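Local coordinates for putative lipoprotein (Parabacteroides distasonis ATCC 8503, PDB 3JX8) that is of unknown function but is a putative lipoprotein, probably an adhesin of the cell surface, that may bind lipid, at residues A[159-164]-A[171-176]; A[55-60]-A[82-87]. All blocks are in the same frame, centred on the assembly; numbering follows the deposited sequence.

Contact 1: residues A[159-164]-A[171-176]; sequences DNLSCS and IEVIGT
Leu161 carries its CG opposite the backbone N (chi1 173°), which sends CD2 inward to meet Val173 tip to tip, 3.8 Å from Val173 CG2. In Cys163 the first torsion differs, with SG opposite its own carbonyl carbon and beside the backbone N (chi1 -55°), and the sulfur comes to rest between two residues of the facing strand, Ile171 and Val173: SG lies 3.9 Å from Ile171 CG2 and 4.2 Å from Val173 CG1. The long branch of Ile171 reaches further along, its CD1 touching Cys163 CB and sitting 3.8 Å from Ser164 O. No hydrogen bond joins the two segments. Their strands run nearly antiparallel, at 162°, but their axes stay 8.9 Å apart, and the gap is bridged mainly by apolar side chains. Branched Val173 and Ile171 fill it with methyl groups, while the thiol of Cys163 is small enough to touch a methyl of each. The two strands thus lie on facing walls of what looks like a right-handed beta-helix-like solenoid, consistent with the pectate-lyase-like clan. Strands 140-146 and 180-185 flank 160-166 in parallel, strands 150-153 and 189-192 flank 170-174 likewise, and Phe182 of 180-185 packs on Leu161, Cys163 and Val173.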
loop_
_atom_site.group_PDB
_atom_site.type_symbol
_atom_site.label_atom_id
_atom_site.label_comp_id
_atom_site.label_asym_id
_atom_site.label_seq_id
_atom_site.Cartn_x
_atom_site.Cartn_y
_atom_site.Cartn_z
ATOM N N ASP A 159 25.041 -4.240 2.834
ATOM C CA ASP A 159 24.782 -4.642 4.209
ATOM C C ASP A 159 23.279 -4.755 4.453
ATOM O O ASP A 159 22.828 -5.667 5.144
ATOM C CB ASP A 159 25.382 -3.633 5.193
ATOM C CG ASP A 159 26.880 -3.528 5.067
ATOM O OD1 ASP A 159 27.525 -4.563 4.799
ATOM O OD2 ASP A 159 27.431 -2.418 5.217
ATOM N N ASN A 160 22.524 -3.809 3.901
ATOM C CA ASN A 160 21.091 -3.690 4.143
ATOM C C ASN A 160 20.304 -3.384 2.900
ATOM O O ASN A 160 20.667 -2.485 2.153
ATOM C CB ASN A 160 20.868 -2.580 5.142
ATOM C CG ASN A 160 21.594 -2.843 6.414
ATOM O OD1 ASN A 160 21.161 -3.665 7.231
ATOM N ND2 ASN A 160 22.737 -2.210 6.573
ATOM N N LEU A 161 19.214 -4.117 2.691
ATOM C CA LEU A 161 18.306 -3.872 1.571
ATOM C C LEU A 161 16.897 -3.814 2.096
ATOM O O LEU A 161 16.465 -4.694 2.853
ATOM C CB LEU A 161 18.389 -4.990 0.539
ATOM C CG LEU A 161 17.352 -4.915 -0.608
ATOM C CD1 LEU A 161 17.577 -3.691 -1.512
ATOM C CD2 LEU A 161 17.347 -6.215 -1.436
ATOM N N SER A 162 16.145 -2.810 1.675
ATOM C CA SER A 162 14.745 -2.751 2.027
ATOM C C SER A 162 13.895 -2.457 0.804
ATOM O O SER A 162 14.138 -1.469 0.110
ATOM C CB SER A 162 14.557 -1.664 3.068
ATOM O OG SER A 162 13.191 -1.434 3.246
ATOM N N CYS A 163 12.897 -3.300 0.541
ATOM C CA CYS A 163 11.942 -3.057 -0.554
ATOM C C CYS A 163 10.510 -3.090 -0.084
ATOM O O CYS A 163 10.081 -4.096 0.523
ATOM C CB CYS A 163 12.082 -4.122 -1.641
ATOM S SG CYS A 163 13.727 -4.295 -2.280
ATOM N N SER A 164 9.766 -2.034 -0.418
ATOM C CA SER A 164 8.344 -1.934 -0.148
ATOM C C SER A 164 7.608 -1.605 -1.436
ATOM O O SER A 164 7.921 -0.622 -2.127
ATOM C CB SER A 164 8.076 -0.851 0.856
ATOM O OG SER A 164 8.855 -1.081 1.999
ATOM N N ILE A 171 9.207 -5.492 -8.002
ATOM C CA ILE A 171 10.561 -5.171 -7.633
ATOM C C ILE A 171 11.345 -6.453 -7.775
ATOM O O ILE A 171 10.895 -7.506 -7.285
ATOM C CB ILE A 171 10.691 -4.650 -6.204
ATOM C CG1 ILE A 171 9.814 -3.414 -6.019
ATOM C CG2 ILE A 171 12.177 -4.345 -5.873
ATOM C CD1 ILE A 171 9.810 -2.842 -4.615
ATOM N N GLU A 172 12.501 -6.356 -8.446
ATOM C CA GLU A 172 13.406 -7.474 -8.645
ATOM C C GLU A 172 14.832 -7.099 -8.255
ATOM O O GLU A 172 15.342 -6.044 -8.667
ATOM C CB GLU A 172 13.372 -7.948 -10.093
ATOM C CG GLU A 172 14.340 -9.088 -10.362
ATOM C CD GLU A 172 14.150 -9.746 -11.746
ATOM O OE1 GLU A 172 13.418 -9.212 -12.594
ATOM O OE2 GLU A 172 14.746 -10.823 -11.970
ATOM N N VAL A 173 15.477 -7.967 -7.473
ATOM C CA VAL A 173 16.797 -7.697 -6.921
ATOM C C VAL A 173 17.662 -8.921 -7.043
ATOM O O VAL A 173 17.205 -10.051 -6.799
ATOM C CB VAL A 173 16.762 -7.177 -5.444
ATOM C CG1 VAL A 173 16.066 -5.835 -5.395
ATOM C CG2 VAL A 173 16.108 -8.173 -4.467
ATOM N N ILE A 174 18.905 -8.691 -7.458
ATOM C CA ILE A 174 19.861 -9.737 -7.756
ATOM C C ILE A 174 21.186 -9.349 -7.121
ATOM O O ILE A 174 21.664 -8.230 -7.292
ATOM C CB ILE A 174 20.045 -9.870 -9.292
ATOM C CG1 ILE A 174 18.703 -10.254 -9.965
ATOM C CG2 ILE A 174 21.177 -10.876 -9.637
ATOM C CD1 ILE A 174 18.659 -9.988 -11.501
ATOM N N GLY A 175 21.762 -10.268 -6.357
ATOM C CA GLY A 175 23.061 -10.048 -5.731
ATOM C C GLY A 175 23.202 -10.708 -4.378
ATOM O O GLY A 175 22.749 -11.838 -4.176
ATOM N N THR A 176 23.819 -9.975 -3.457
ATOM C CA THR A 176 24.063 -10.421 -2.091
ATOM C C THR A 176 23.782 -9.287 -1.122
ATOM O O THR A 176 24.134 -8.118 -1.394
ATOM C CB THR A 176 25.537 -10.791 -1.901
ATOM O OG1 THR A 176 25.813 -11.915 -2.715
ATOM C CG2 THR A 176 25.837 -11.213 -0.458
#

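Contact 2: residues A[55-60]-A[82-87]; sequences DYLVTE and YDLRPT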
loop_
_atom_site.group_PDB
_atom_site.type_symbol
_atom_site.label_atom_id
_atom_site.label_comp_id
_atom_site.label_asym_id
_atom_site.label_seq_id
_atom_site.Cartn_x
_atom_site.Cartn_y
_atom_site.Cartn_z
ATOM N N ASP A 55 9.432 25.304 -22.612
ATOM C CA ASP A 55 8.620 26.347 -21.994
ATOM C C ASP A 55 7.642 25.810 -20.958
ATOM O O ASP A 55 7.151 26.594 -20.145
ATOM C CB ASP A 55 7.786 27.086 -23.049
ATOM C CG ASP A 55 8.638 27.931 -24.000
ATOM O OD1 ASP A 55 9.757 28.320 -23.587
ATOM O OD2 ASP A 55 8.214 28.167 -25.169
ATOM N N TYR A 56 7.356 24.507 -21.002
ATOM C CA TYR A 56 6.410 23.872 -20.093
ATOM C C TYR A 56 7.067 23.026 -19.014
ATOM O O TYR A 56 6.379 22.350 -18.276
ATOM C CB TYR A 56 5.446 23.009 -20.901
ATOM C CG TYR A 56 4.635 23.825 -21.857
ATOM C CD1 TYR A 56 5.101 24.082 -23.140
ATOM C CD2 TYR A 56 3.411 24.389 -21.480
ATOM C CE1 TYR A 56 4.379 24.855 -24.033
ATOM C CE2 TYR A 56 2.687 25.159 -22.371
ATOM C CZ TYR A 56 3.189 25.372 -23.654
ATOM O OH TYR A 56 2.511 26.120 -24.569
ATOM N N LEU A 57 8.391 23.064 -18.928
ATOM C CA LEU A 57 9.155 22.139 -18.107
ATOM C C LEU A 57 9.996 22.924 -17.096
ATOM O O LEU A 57 10.541 23.962 -17.427
ATOM C CB LEU A 57 10.066 21.336 -19.050
ATOM C CG LEU A 57 10.694 20.016 -18.664
ATOM C CD1 LEU A 57 9.585 18.990 -18.379
ATOM C CD2 LEU A 57 11.673 19.530 -19.778
ATOM N N VAL A 58 10.069 22.462 -15.860
ATOM C CA VAL A 58 11.027 22.987 -14.880
ATOM C C VAL A 58 12.224 22.072 -14.935
ATOM O O VAL A 58 12.051 20.851 -14.955
ATOM C CB VAL A 58 10.441 22.972 -13.448
ATOM C CG1 VAL A 58 11.520 23.326 -12.413
ATOM C CG2 VAL A 58 9.202 23.894 -13.378
ATOM N N THR A 59 13.425 22.649 -15.029
ATOM C CA THR A 59 14.680 21.889 -15.052
ATOM C C THR A 59 15.739 22.691 -14.317
ATOM O O THR A 59 16.349 23.580 -14.896
ATOM C CB THR A 59 15.192 21.657 -16.475
ATOM O OG1 THR A 59 15.396 22.927 -17.104
ATOM C CG2 THR A 59 14.236 20.841 -17.313
ATOM N N GLU A 60 15.953 22.414 -13.036
ATOM C CA GLU A 60 16.877 23.194 -12.245
ATOM C C GLU A 60 17.297 22.465 -10.987
ATOM O O GLU A 60 16.627 21.517 -10.548
ATOM C CB GLU A 60 16.219 24.510 -11.827
ATOM C CG GLU A 60 15.095 24.335 -10.815
ATOM C CD GLU A 60 14.239 25.575 -10.611
ATOM O OE1 GLU A 60 14.170 26.450 -11.495
ATOM O OE2 GLU A 60 13.597 25.664 -9.555
ATOM N N TYR A 82 0.840 20.466 -16.733
ATOM C CA TYR A 82 0.675 20.166 -18.149
ATOM C C TYR A 82 0.924 18.698 -18.437
ATOM O O TYR A 82 1.755 18.055 -17.820
ATOM C CB TYR A 82 1.624 20.983 -19.022
ATOM C CG TYR A 82 1.352 22.442 -18.974
ATOM C CD1 TYR A 82 0.347 23.000 -19.747
ATOM C CD2 TYR A 82 2.070 23.268 -18.127
ATOM C CE1 TYR A 82 0.077 24.344 -19.691
ATOM C CE2 TYR A 82 1.815 24.628 -18.072
ATOM C CZ TYR A 82 0.815 25.155 -18.858
ATOM O OH TYR A 82 0.543 26.498 -18.820
ATOM N N ASP A 83 0.203 18.201 -19.419
ATOM C CA ASP A 83 0.332 16.855 -19.941
ATOM C C ASP A 83 1.155 16.941 -21.247
ATOM O O ASP A 83 0.644 17.283 -22.315
ATOM C CB ASP A 83 -1.083 16.359 -20.203
ATOM C CG ASP A 83 -1.132 15.011 -20.886
ATOM O OD1 ASP A 83 -0.106 14.282 -20.959
ATOM O OD2 ASP A 83 -2.249 14.695 -21.344
ATOM N N LEU A 84 2.443 16.674 -21.135
ATOM C CA LEU A 84 3.352 16.872 -22.245
ATOM C C LEU A 84 3.417 15.572 -23.053
ATOM O O LEU A 84 3.497 14.496 -22.486
ATOM C CB LEU A 84 4.729 17.264 -21.728
ATOM C CG LEU A 84 4.771 18.472 -20.770
ATOM C CD1 LEU A 84 6.188 18.821 -20.373
ATOM C CD2 LEU A 84 4.096 19.669 -21.337
ATOM N N ARG A 85 3.354 15.686 -24.377
ATOM C CA ARG A 85 3.498 14.530 -25.244
ATOM C C ARG A 85 4.704 14.742 -26.158
ATOM O O ARG A 85 4.537 15.182 -27.300
ATOM C CB ARG A 85 2.229 14.319 -26.083
ATOM C CG ARG A 85 0.947 14.225 -25.289
ATOM C CD ARG A 85 0.933 13.075 -24.348
ATOM N NE ARG A 85 -0.342 13.033 -23.636
ATOM C CZ ARG A 85 -1.499 12.560 -24.125
ATOM N NH1 ARG A 85 -1.582 12.040 -25.338
ATOM N NH2 ARG A 85 -2.597 12.597 -23.382
ATOM N N PRO A 86 5.912 14.452 -25.658
ATOM C CA PRO A 86 7.100 14.605 -26.485
ATOM C C PRO A 86 7.213 13.528 -27.543
ATOM O O PRO A 86 6.650 12.458 -27.382
ATOM C CB PRO A 86 8.257 14.491 -25.480
ATOM C CG PRO A 86 7.715 13.805 -24.338
ATOM C CD PRO A 86 6.266 14.125 -24.269
ATOM N N THR A 87 7.911 13.836 -28.635
ATOM C CA THR A 87 8.288 12.828 -29.614
ATOM C C THR A 87 9.640 12.221 -29.220
ATOM O O THR A 87 9.935 11.115 -29.615
ATOM C CB THR A 87 8.310 13.384 -31.049
ATOM O OG1 THR A 87 9.296 14.404 -31.171
ATOM C CG2 THR A 87 6.947 13.960 -31.420
#
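An edge-to-face aromatic pair, extended by a small aliphatic cluster, joins the start of strand 57-62, with Tyr56 just before it, to the short strand 83-85 and Tyr82 just ahead of it, in the N-terminal part of the fold. Tyr56 supplies the edge and Tyr82 the face: the ring centroids are 4.8 Å apart and the planes are inclined at 78°. Tyr56 CD2 stands over the centre of the Tyr82 ring, 3.8 Å from Tyr82 CZ, so that a C-H edge meets the pi cloud, a favourable T-shaped geometry. Tyr56 suits its place by offering a flat ring edge, and Tyr82 because its ring can pack while its hydroxyl is bonded to the backbone N of Lys74. Beside the tyrosine pair, Leu84 divides its two methyls between successive residues. CD2 presses on Tyr56 CB at 3.6 Å, and CD1 meets Leu57 CD1 at 3.9 Å. Leu57 reaches it because its CG lies opposite the backbone N (chi1 -161°), bringing the end of the side chain closer than its first bond would suggest. Away from this cluster, Arg85 grips Asp83 side-on: NE bonds to Asp83 OD1 at 3.0 Å and NH2 to Asp83 OD2 at 2.9 Å, pairing two charges along one side of the short strand. Ile7, on strand 6-8 parallel to 83-85, touches the side chains of both tyrosines. No hydrogen bond links the two segments; the two-stranded 6-8/83-85 sheet packs through side chains against the outermost strand of the long, mostly parallel sheet, at the N-terminal end of what is probably a beta-solenoid, consistent with its pectate-lyase-like clan.

In the fold
Contact 1 is core and contact 2 only partly buried; their centres lie 33 Å apart, on opposite sides of the chain's centre. Each includes a strand of the same long sheet, but at different places: 160-166 is an interior strand, flanked by parallel neighbours, whereas 57-62 is outermost within the chain and pairs antiparallel with 65-70. The chemistry follows. Between the walls of the repeating body, small and branched apolar groups meet without polar bonding across the gap. Toward the N-terminal end, aromatic rings with polar hydroxyls join leucines, and a salt bridge accompanies them on the short strand.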